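Local coordinates for protein beta-glucuronidase (Dictyoglomus thermophilum, PDB 6XXW) that probably hydrolyses beta-D-glucuronides, releasing glucuronic acid, as a glycoside hydrolase of family 2, at residues Y526-I531 against K579-F584; G507-S512 against L520-E525; F92-A97 against P185-T190. All blocks are in the same frame, centred on the assembly; numbering follows the deposited sequence.

Contact 1. Residues Y526-I531 against K579-F584; sequences YQQEMI and KMVAHF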
loop_
_atom_site.group_PDB
_atom_site.type_symbol
_atom_site.label_atom_id
_atom_site.label_comp_id
_atom_site.label_asym_id
_atom_site.label_seq_id
_atom_site.Cartn_x
_atom_site.Cartn_y
_atom_site.Cartn_z
ATOM N N TYR A 526 7.206 14.111 -2.926
ATOM C CA TYR A 526 6.999 15.156 -3.916
ATOM C C TYR A 526 5.920 16.118 -3.453
ATOM O O TYR A 526 6.068 17.339 -3.587
ATOM C CB TYR A 526 6.640 14.546 -5.270
ATOM C CG TYR A 526 6.788 15.530 -6.418
ATOM C CD1 TYR A 526 5.762 16.428 -6.723
ATOM C CD2 TYR A 526 7.953 15.584 -7.168
ATOM C CE1 TYR A 526 5.889 17.344 -7.755
ATOM C CE2 TYR A 526 8.090 16.486 -8.214
ATOM C CZ TYR A 526 7.051 17.367 -8.500
ATOM O OH TYR A 526 7.176 18.270 -9.528
ATOM N N GLN A 527 4.834 15.582 -2.882
ATOM C CA GLN A 527 3.769 16.437 -2.376
ATOM C C GLN A 527 4.299 17.397 -1.311
ATOM O O GLN A 527 4.020 18.603 -1.354
ATOM C CB GLN A 527 2.621 15.576 -1.838
ATOM C CG GLN A 527 1.515 16.383 -1.136
ATOM C CD GLN A 527 0.494 15.482 -0.448
ATOM O OE1 GLN A 527 0.844 14.446 0.108
ATOM N NE2 GLN A 527 -0.769 15.883 -0.482
ATOM N N GLN A 528 5.091 16.884 -0.361
ATOM C CA GLN A 528 5.628 17.738 0.699
ATOM C C GLN A 528 6.611 18.770 0.150
ATOM O O GLN A 528 6.582 19.934 0.560
ATOM C CB GLN A 528 6.301 16.887 1.795
ATOM C CG GLN A 528 7.118 17.700 2.819
ATOM C CD GLN A 528 7.465 16.916 4.081
ATOM O OE1 GLN A 528 6.585 16.415 4.778
ATOM N NE2 GLN A 528 8.755 16.805 4.373
ATOM N N GLU A 529 7.502 18.366 -0.762
ATOM C CA GLU A 529 8.493 19.315 -1.268
ATOM C C GLU A 529 7.827 20.417 -2.085
ATOM O O GLU A 529 8.177 21.596 -1.958
ATOM C CB GLU A 529 9.544 18.587 -2.105
ATOM C CG GLU A 529 10.722 19.462 -2.531
ATOM C CD GLU A 529 11.589 19.911 -1.360
ATOM O OE1 GLU A 529 11.627 19.214 -0.322
ATOM O OE2 GLU A 529 12.234 20.977 -1.483
ATOM N N MET A 530 6.867 20.050 -2.930
ATOM C CA MET A 530 6.144 21.055 -3.697
ATOM C C MET A 530 5.473 22.061 -2.766
ATOM O O MET A 530 5.629 23.277 -2.922
ATOM C CB MET A 530 5.111 20.373 -4.594
ATOM C CG MET A 530 4.205 21.364 -5.309
ATOM S SD MET A 530 2.927 20.525 -6.268
ATOM C CE MET A 530 2.114 21.943 -7.037
ATOM N N ILE A 531 4.752 21.567 -1.763
ATOM C CA ILE A 531 4.022 22.465 -0.873
ATOM C C ILE A 531 4.997 23.343 -0.098
ATOM O O ILE A 531 4.787 24.555 0.049
ATOM C CB ILE A 531 3.099 21.644 0.053
ATOM C CG1 ILE A 531 1.847 21.204 -0.717
ATOM C CG2 ILE A 531 2.726 22.427 1.298
ATOM C CD1 ILE A 531 1.020 20.146 0.001
ATOM N N LYS A 579 -0.966 12.139 5.729
ATOM C CA LYS A 579 0.211 11.835 4.933
ATOM C C LYS A 579 1.403 12.618 5.479
ATOM O O LYS A 579 1.269 13.430 6.393
ATOM C CB LYS A 579 -0.035 12.143 3.451
ATOM C CG LYS A 579 -1.166 11.316 2.852
ATOM C CD LYS A 579 -1.380 11.688 1.377
ATOM C CE LYS A 579 -2.759 11.234 0.897
ATOM N NZ LYS A 579 -3.082 11.747 -0.475
ATOM N N MET A 580 2.587 12.381 4.897
ATOM C CA MET A 580 3.796 13.054 5.362
ATOM C C MET A 580 3.615 14.570 5.446
ATOM O O MET A 580 3.960 15.193 6.458
ATOM C CB MET A 580 4.969 12.703 4.446
ATOM C CG MET A 580 6.316 13.074 5.023
ATOM S SD MET A 580 7.638 12.648 3.865
ATOM C CE MET A 580 7.093 11.020 3.404
ATOM N N VAL A 581 3.057 15.184 4.396
ATOM C CA VAL A 581 2.972 16.645 4.371
ATOM C C VAL A 581 2.049 17.199 5.454
ATOM O O VAL A 581 2.198 18.365 5.834
ATOM C CB VAL A 581 2.523 17.145 2.981
ATOM C CG1 VAL A 581 1.075 16.837 2.748
ATOM C CG2 VAL A 581 2.786 18.655 2.838
ATOM N N ALA A 582 1.102 16.402 5.970
ATOM C CA ALA A 582 0.298 16.857 7.108
ATOM C C ALA A 582 1.181 17.248 8.285
ATOM O O ALA A 582 0.907 18.230 8.984
ATOM C CB ALA A 582 -0.689 15.771 7.540
ATOM N N HIS A 583 2.254 16.489 8.523
ATOM C CA HIS A 583 3.142 16.828 9.627
ATOM C C HIS A 583 3.984 18.061 9.324
ATOM O O HIS A 583 4.254 18.856 10.232
ATOM C CB HIS A 583 3.997 15.611 9.962
ATOM C CG HIS A 583 3.177 14.384 10.180
ATOM N ND1 HIS A 583 2.490 14.159 11.353
ATOM C CD2 HIS A 583 2.855 13.364 9.349
ATOM C CE1 HIS A 583 1.825 13.021 11.255
ATOM N NE2 HIS A 583 2.022 12.522 10.047
ATOM N N PHE A 584 4.396 18.255 8.067
ATOM C CA PHE A 584 5.058 19.506 7.704
ATOM C C PHE A 584 4.147 20.701 7.980
ATOM O O PHE A 584 4.573 21.704 8.564
ATOM C CB PHE A 584 5.476 19.491 6.228
ATOM C CG PHE A 584 5.872 20.853 5.707
ATOM C CD1 PHE A 584 7.140 21.357 5.940
ATOM C CD2 PHE A 584 4.957 21.649 5.029
ATOM C CE1 PHE A 584 7.500 22.630 5.475
ATOM C CE2 PHE A 584 5.301 22.918 4.583
ATOM C CZ PHE A 584 6.577 23.407 4.805
HETATM O O HOH W 1 3.011 14.017 1.665
#

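Contact 2. Residues G507-S512 against L520-E525; sequences GADAIS and LMFTEE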
loop_
_atom_site.group_PDB
_atom_site.type_symbol
_atom_site.label_atom_id
_atom_site.label_comp_id
_atom_site.label_asym_id
_atom_site.label_seq_id
_atom_site.Cartn_x
_atom_site.Cartn_y
_atom_site.Cartn_z
ATOM N N GLY A 507 -0.955 21.873 -4.772
ATOM C CA GLY A 507 -0.750 20.542 -4.241
ATOM C C GLY A 507 -0.420 19.564 -5.345
ATOM O O GLY A 507 -0.328 19.919 -6.523
ATOM N N ALA A 508 -0.244 18.309 -4.923
ATOM C CA ALA A 508 0.211 17.224 -5.781
ATOM C C ALA A 508 -0.478 15.939 -5.343
ATOM O O ALA A 508 -0.705 15.744 -4.147
ATOM C CB ALA A 508 1.737 17.073 -5.691
ATOM N N ASP A 509 -0.832 15.074 -6.298
ATOM C CA ASP A 509 -1.359 13.761 -5.930
ATOM C C ASP A 509 -0.271 12.955 -5.235
ATOM O O ASP A 509 0.889 12.982 -5.650
ATOM C CB ASP A 509 -1.842 12.988 -7.160
ATOM C CG ASP A 509 -3.054 13.612 -7.812
ATOM O OD1 ASP A 509 -2.880 14.621 -8.540
ATOM O OD2 ASP A 509 -4.170 13.079 -7.618
ATOM N N ALA A 510 -0.635 12.259 -4.152
ATOM C CA ALA A 510 0.300 11.378 -3.454
ATOM C C ALA A 510 -0.430 10.107 -3.044
ATOM O O ALA A 510 -1.427 10.169 -2.321
ATOM C CB ALA A 510 0.925 12.056 -2.226
ATOM N N ILE A 511 0.039 8.962 -3.525
ATOM C CA ILE A 511 -0.489 7.690 -3.051
ATOM C C ILE A 511 0.148 7.400 -1.699
ATOM O O ILE A 511 1.373 7.434 -1.569
ATOM C CB ILE A 511 -0.196 6.555 -4.044
ATOM C CG1 ILE A 511 -0.650 6.910 -5.465
ATOM C CG2 ILE A 511 -0.855 5.261 -3.556
ATOM C CD1 ILE A 511 -2.073 7.353 -5.554
ATOM N N SER A 512 -0.679 7.127 -0.693
ATOM C CA SER A 512 -0.153 6.786 0.623
ATOM C C SER A 512 0.773 5.572 0.525
ATOM O O SER A 512 0.403 4.541 -0.034
ATOM C CB SER A 512 -1.317 6.508 1.584
ATOM O OG SER A 512 -0.837 6.320 2.898
ATOM N N LEU A 520 9.577 11.944 -6.694
ATOM C CA LEU A 520 8.896 11.712 -7.963
ATOM C C LEU A 520 7.410 12.027 -7.830
ATOM O O LEU A 520 6.820 11.829 -6.763
ATOM C CB LEU A 520 9.044 10.248 -8.416
ATOM C CG LEU A 520 10.427 9.742 -8.825
ATOM C CD1 LEU A 520 10.455 8.218 -8.854
ATOM C CD2 LEU A 520 10.722 10.309 -10.198
ATOM N N MET A 521 6.790 12.483 -8.927
ATOM C CA MET A 521 5.342 12.706 -8.904
ATOM C C MET A 521 4.621 11.464 -8.385
ATOM O O MET A 521 4.981 10.332 -8.725
ATOM C CB MET A 521 4.820 13.058 -10.298
ATOM C CG MET A 521 5.168 14.463 -10.756
ATOM S SD MET A 521 4.665 14.677 -12.475
ATOM C CE MET A 521 2.886 14.848 -12.307
ATOM N N PHE A 522 3.616 11.691 -7.532
ATOM C CA PHE A 522 2.712 10.732 -6.889
ATOM C C PHE A 522 3.301 10.170 -5.592
ATOM O O PHE A 522 2.642 9.361 -4.937
ATOM C CB PHE A 522 2.278 9.579 -7.815
ATOM C CG PHE A 522 1.349 10.027 -8.932
ATOM C CD1 PHE A 522 1.855 10.344 -10.187
ATOM C CD2 PHE A 522 -0.025 10.145 -8.712
ATOM C CE1 PHE A 522 1.004 10.777 -11.222
ATOM C CE2 PHE A 522 -0.887 10.578 -9.751
ATOM C CZ PHE A 522 -0.362 10.894 -10.993
ATOM N N THR A 523 4.486 10.600 -5.177
ATOM C CA THR A 523 5.029 10.164 -3.898
ATOM C C THR A 523 4.683 11.180 -2.810
ATOM O O THR A 523 4.397 12.345 -3.086
ATOM C CB THR A 523 6.546 9.984 -3.979
ATOM O OG1 THR A 523 7.165 11.247 -4.248
ATOM C CG2 THR A 523 6.902 9.018 -5.122
ATOM N N GLU A 524 4.708 10.714 -1.557
ATOM C CA GLU A 524 4.496 11.626 -0.438
ATOM C C GLU A 524 5.586 12.685 -0.371
ATOM O O GLU A 524 5.314 13.832 0.013
ATOM C CB GLU A 524 4.427 10.836 0.879
ATOM C CG GLU A 524 3.312 9.791 0.913
ATOM C CD GLU A 524 3.047 9.245 2.324
ATOM O OE1 GLU A 524 3.237 10.007 3.303
ATOM O OE2 GLU A 524 2.660 8.064 2.448
ATOM N N GLU A 525 6.822 12.327 -0.755
ATOM C CA GLU A 525 7.917 13.290 -0.737
ATOM C C GLU A 525 7.663 14.432 -1.711
ATOM O O GLU A 525 7.902 15.600 -1.385
ATOM C CB GLU A 525 9.238 12.593 -1.075
ATOM C CG GLU A 525 9.844 11.836 0.109
ATOM C CD GLU A 525 9.161 10.500 0.355
ATOM O OE1 GLU A 525 8.353 10.073 -0.507
ATOM O OE2 GLU A 525 9.429 9.883 1.407
HETATM O O HOH W 2 3.359 13.659 -5.459
#

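Contact 3. Residues F92-A97 against P185-T190; sequences FLRVGA and PVVIYT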
loop_
_atom_site.group_PDB
_atom_site.type_symbol
_atom_site.label_atom_id
_atom_site.label_comp_id
_atom_site.label_asym_id
_atom_site.label_seq_id
_atom_site.Cartn_x
_atom_site.Cartn_y
_atom_site.Cartn_z
ATOM N N PHE A 92 -43.913 21.414 8.368
ATOM C CA PHE A 92 -42.971 21.662 7.287
ATOM C C PHE A 92 -42.171 20.400 7.010
ATOM O O PHE A 92 -41.721 19.716 7.935
ATOM C CB PHE A 92 -42.023 22.814 7.620
ATOM C CG PHE A 92 -42.699 24.163 7.692
ATOM C CD1 PHE A 92 -42.886 24.921 6.546
ATOM C CD2 PHE A 92 -43.139 24.664 8.905
ATOM C CE1 PHE A 92 -43.508 26.163 6.605
ATOM C CE2 PHE A 92 -43.765 25.902 8.981
ATOM C CZ PHE A 92 -43.945 26.655 7.827
ATOM N N LEU A 93 -41.998 20.101 5.734
ATOM C CA LEU A 93 -41.167 18.994 5.290
ATOM C C LEU A 93 -39.940 19.588 4.626
ATOM O O LEU A 93 -40.072 20.300 3.632
ATOM C CB LEU A 93 -41.936 18.106 4.319
ATOM C CG LEU A 93 -41.169 17.027 3.563
ATOM C CD1 LEU A 93 -40.555 16.057 4.533
ATOM C CD2 LEU A 93 -42.141 16.318 2.672
ATOM N N ARG A 94 -38.764 19.300 5.174
ATOM C CA ARG A 94 -37.512 19.897 4.726
ATOM C C ARG A 94 -36.579 18.816 4.192
ATOM O O ARG A 94 -36.407 17.764 4.820
ATOM C CB ARG A 94 -36.852 20.662 5.882
ATOM C CG ARG A 94 -35.371 20.946 5.722
ATOM C CD ARG A 94 -35.145 22.233 4.945
ATOM N NE ARG A 94 -35.700 23.397 5.630
ATOM C CZ ARG A 94 -34.982 24.270 6.333
ATOM N NH1 ARG A 94 -33.664 24.111 6.453
ATOM N NH2 ARG A 94 -35.587 25.298 6.920
ATOM N N VAL A 95 -35.987 19.072 3.028
ATOM C CA VAL A 95 -34.965 18.199 2.448
ATOM C C VAL A 95 -33.662 18.986 2.462
ATOM O O VAL A 95 -33.579 20.066 1.866
ATOM C CB VAL A 95 -35.325 17.745 1.024
ATOM C CG1 VAL A 95 -34.213 16.852 0.449
ATOM C CG2 VAL A 95 -36.652 17.021 1.008
ATOM N N GLY A 96 -32.659 18.464 3.166
ATOM C CA GLY A 96 -31.427 19.212 3.329
ATOM C C GLY A 96 -30.695 19.431 2.018
ATOM O O GLY A 96 -30.145 20.511 1.780
ATOM N N ALA A 97 -30.653 18.404 1.167
ATOM C CA ALA A 97 -30.027 18.499 -0.151
ATOM C C ALA A 97 -30.326 17.239 -0.949
ATOM O O ALA A 97 -30.342 16.136 -0.390
ATOM C CB ALA A 97 -28.505 18.702 -0.048
ATOM N N PRO A 185 -30.173 15.494 5.679
ATOM C CA PRO A 185 -31.350 14.886 6.317
ATOM C C PRO A 185 -32.676 15.422 5.794
ATOM O O PRO A 185 -32.815 16.599 5.464
ATOM C CB PRO A 185 -31.156 15.231 7.799
ATOM C CG PRO A 185 -29.659 15.260 7.958
ATOM C CD PRO A 185 -29.177 15.919 6.687
ATOM N N VAL A 186 -33.641 14.517 5.706
ATOM C CA VAL A 186 -35.041 14.851 5.483
ATOM C C VAL A 186 -35.707 14.921 6.846
ATOM O O VAL A 186 -35.612 13.974 7.634
ATOM C CB VAL A 186 -35.727 13.794 4.609
ATOM C CG1 VAL A 186 -37.188 14.175 4.378
ATOM C CG2 VAL A 186 -34.977 13.605 3.272
ATOM N N VAL A 187 -36.365 16.041 7.151
ATOM C CA VAL A 187 -37.017 16.166 8.450
ATOM C C VAL A 187 -38.382 16.816 8.277
ATOM O O VAL A 187 -38.647 17.527 7.305
ATOM C CB VAL A 187 -36.169 16.966 9.474
ATOM C CG1 VAL A 187 -34.717 16.451 9.522
ATOM C CG2 VAL A 187 -36.203 18.439 9.141
ATOM N N ILE A 188 -39.253 16.551 9.242
ATOM C CA ILE A 188 -40.547 17.209 9.354
ATOM C C ILE A 188 -40.557 17.969 10.671
ATOM O O ILE A 188 -40.137 17.439 11.702
ATOM C CB ILE A 188 -41.706 16.200 9.282
ATOM C CG1 ILE A 188 -41.667 15.466 7.947
ATOM C CG2 ILE A 188 -43.042 16.919 9.387
ATOM C CD1 ILE A 188 -42.849 14.575 7.717
ATOM N N TYR A 189 -40.993 19.218 10.638
ATOM C CA TYR A 189 -40.999 20.001 11.859
ATOM C C TYR A 189 -42.273 20.825 11.917
ATOM O O TYR A 189 -42.898 21.098 10.888
ATOM C CB TYR A 189 -39.732 20.875 11.978
ATOM C CG TYR A 189 -39.572 21.989 10.972
ATOM C CD1 TYR A 189 -38.974 21.761 9.729
ATOM C CD2 TYR A 189 -39.969 23.284 11.279
ATOM C CE1 TYR A 189 -38.799 22.796 8.810
ATOM C CE2 TYR A 189 -39.807 24.324 10.365
ATOM C CZ TYR A 189 -39.227 24.075 9.136
ATOM O OH TYR A 189 -39.073 25.111 8.250
ATOM N N THR A 190 -42.678 21.169 13.138
ATOM C CA THR A 190 -43.870 21.968 13.383
ATOM C C THR A 190 -43.494 23.369 13.838
ATOM O O THR A 190 -42.440 23.584 14.445
ATOM C CB THR A 190 -44.760 21.338 14.463
ATOM O OG1 THR A 190 -44.024 21.260 15.697
ATOM C CG2 THR A 190 -45.203 19.949 14.056
#

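Contact 1. Residues Y526-I531 against K579-F584
Val581 stands between three side chains of the facing helix, its two methyl groups turned to different neighbours. CG1 meets the amide of Gln527, 3.5 Å from Gln527 CD, while CG2 meets the end of Ile531, 3.7 Å from Ile531 CD1; both side chains cross the valine at about a right angle. With CG2 anti to its backbone N (chi1 72° for CG1), the valine sends one branch toward each of them. A short, branched residue suits the spot, because here the helix axes of 526-531 and 580-584 approach to 8.9 Å, running in similar directions at 31°.

Gln527 reaches across in a nearly straight chain. Its OE1 takes a hydrogen bond from a water at 2.7 Å from that oxygen; the same water accepts from the backbone N-H of Val581, 3.0 Å from Val581 N, and Gln527 OE1 holds the water in place. The other end of the amide, NE2, donates to Gly570 O, which fixes the flip of the group. The aliphatic CD of Lys579 passes 3.8 Å from Gln527 OE1 on its way to a salt bridge between Lys579 NZ and Asp554.

On the other flank Gln528 crosses Met580 at about a right angle, and its CD lies 3.9 Å from Phe584 CB. Ile531 CG2 approaches the Phe584 ring more loosely, at 4.2 Å from CE2.

Chemically, then, this is a mixed helix-helix packing of the TIM-barrel domain: apolar contacts centre on the valine, and Gln527, with one bridging water, links to the valine's backbone N-H.

Contact 2. Residues G507-S512 against L520-E525
Glu524 reaches along the loop 507-512 from the first turn of helix 524-538. Its backbone starts close to the loop, CA lying 4.0 Å from Ala510 CB, where a methyl is about as much as the close approach permits. CB leaves with CG anti to the carbonyl carbon (chi1 -59°), and CG passes 3.9 Å from Ile511 O. Beyond CG the chain is extended, delivering the carboxylate past Ser512: OE2 comes within 3.6 Å of Ser512 CA. That oxygen accepts from Gly513 N and from His515 NE2 of the second subunit, while OE1 accepts from Met580 N. A buried acid is thus surrounded by donors, which would probably favour its charged form.

Behind it the backbones meet. Ile511 N donates to Phe522 O over 3.0 Å, at 155° about the hydrogen, and the donor is tilted 30° from the carbonyl plane. A water bridges the two backbones, donating to Asp509 O at 2.6 Å and to Thr523 O, and accepting from Phe522 N at 2.9 Å. Asp509 CB rests 3.7 Å from Phe522 CE2, while its carboxylate makes a salt bridge to Lys569 and accepts from the backbone N of Lys568.

Residues 520-523 form a type II turn in which Phe522 takes up positive phi. Thr523 OG1 caps the helix by accepting from Tyr526 N, and donates to Leu520 O at 2.6 Å, in the carbonyl plane and on a lone pair. A hydroxyl does both jobs at once.

The contact therefore folds the loop that follows barrel strand 501-505 against the start of helix 524-538, the beta-to-alpha connection of a TIM barrel; helix 580-591 is joined to it through Met580 N, and Phe514 of the third subunit packs on Ile511.

Contact 3. Residues F92-A97 against P185-T190
Phe92 CB lies over one face of the Tyr189 ring, only 3.4 Å above its plane, a CH-pi contact offset toward the rim, and Arg94 CB sits at the ring's edge. The two aromatic rings are nearly parallel, at 20°, but slid apart, with centroids separated by 5.1 Å. All this lies on one face of an antiparallel sheet in the beta-sandwich, jelly-roll-like sugar-binding domain of the family.

Tyr189 CG sits between the backbone N and the carbonyl carbon (chi1 67°), which swings the ring across the neighbouring strand. Arg94 sets its guanidinium nearly perpendicular to that ring, and Arg94 NE and Tyr189 OH share Glu122 as partner, while Arg94 NH2 donates to Leu22 O. Cutting Tyr189 back to an alanine would probably open a gap beside Phe92 CB and leave Glu122 without its hydroxyl partner.

The hydrogen-bonded pairs are Phe92 with Tyr189 and Arg94 with Val187; Phe92 N reaches Tyr189 O at 2.7 Å, nearly straight. On the opposite face Leu93 CD1 packs 3.6 Å from Ile188 CG1 and Val95 faces Val186, branched and apolar residues suited to the sandwich interior, where Val104 and Ile139 meet them.

At Gly96 the chain turns a corner, and a CB there would crowd Pro185 O; Gly96 N still donates to that oxygen over 3.0 Å, from above the carbonyl plane.

All three contacts are buried, but in different surroundings. Contacts 1 and 2 lie 8 Å apart between centres and share helix 524-538: contact 2 secures its beginning, contact 1 packs its next turns against helix 580-591, and Lys579 NZ to Ala510 O ties the two together. Both belong to the TIM-barrel domain and reach the second subunit. Each mixes apolar packing with a bridging water, and contact 2 adds a helix cap and a buried acid. Contact 3, its centre about 42 Å from those of contacts 1 and 2, across the chain's centre, meets no other subunit. There backbone hydrogen bonds between strands dominate, with aliphatic packing on one face, aromatic and charged groups on the other.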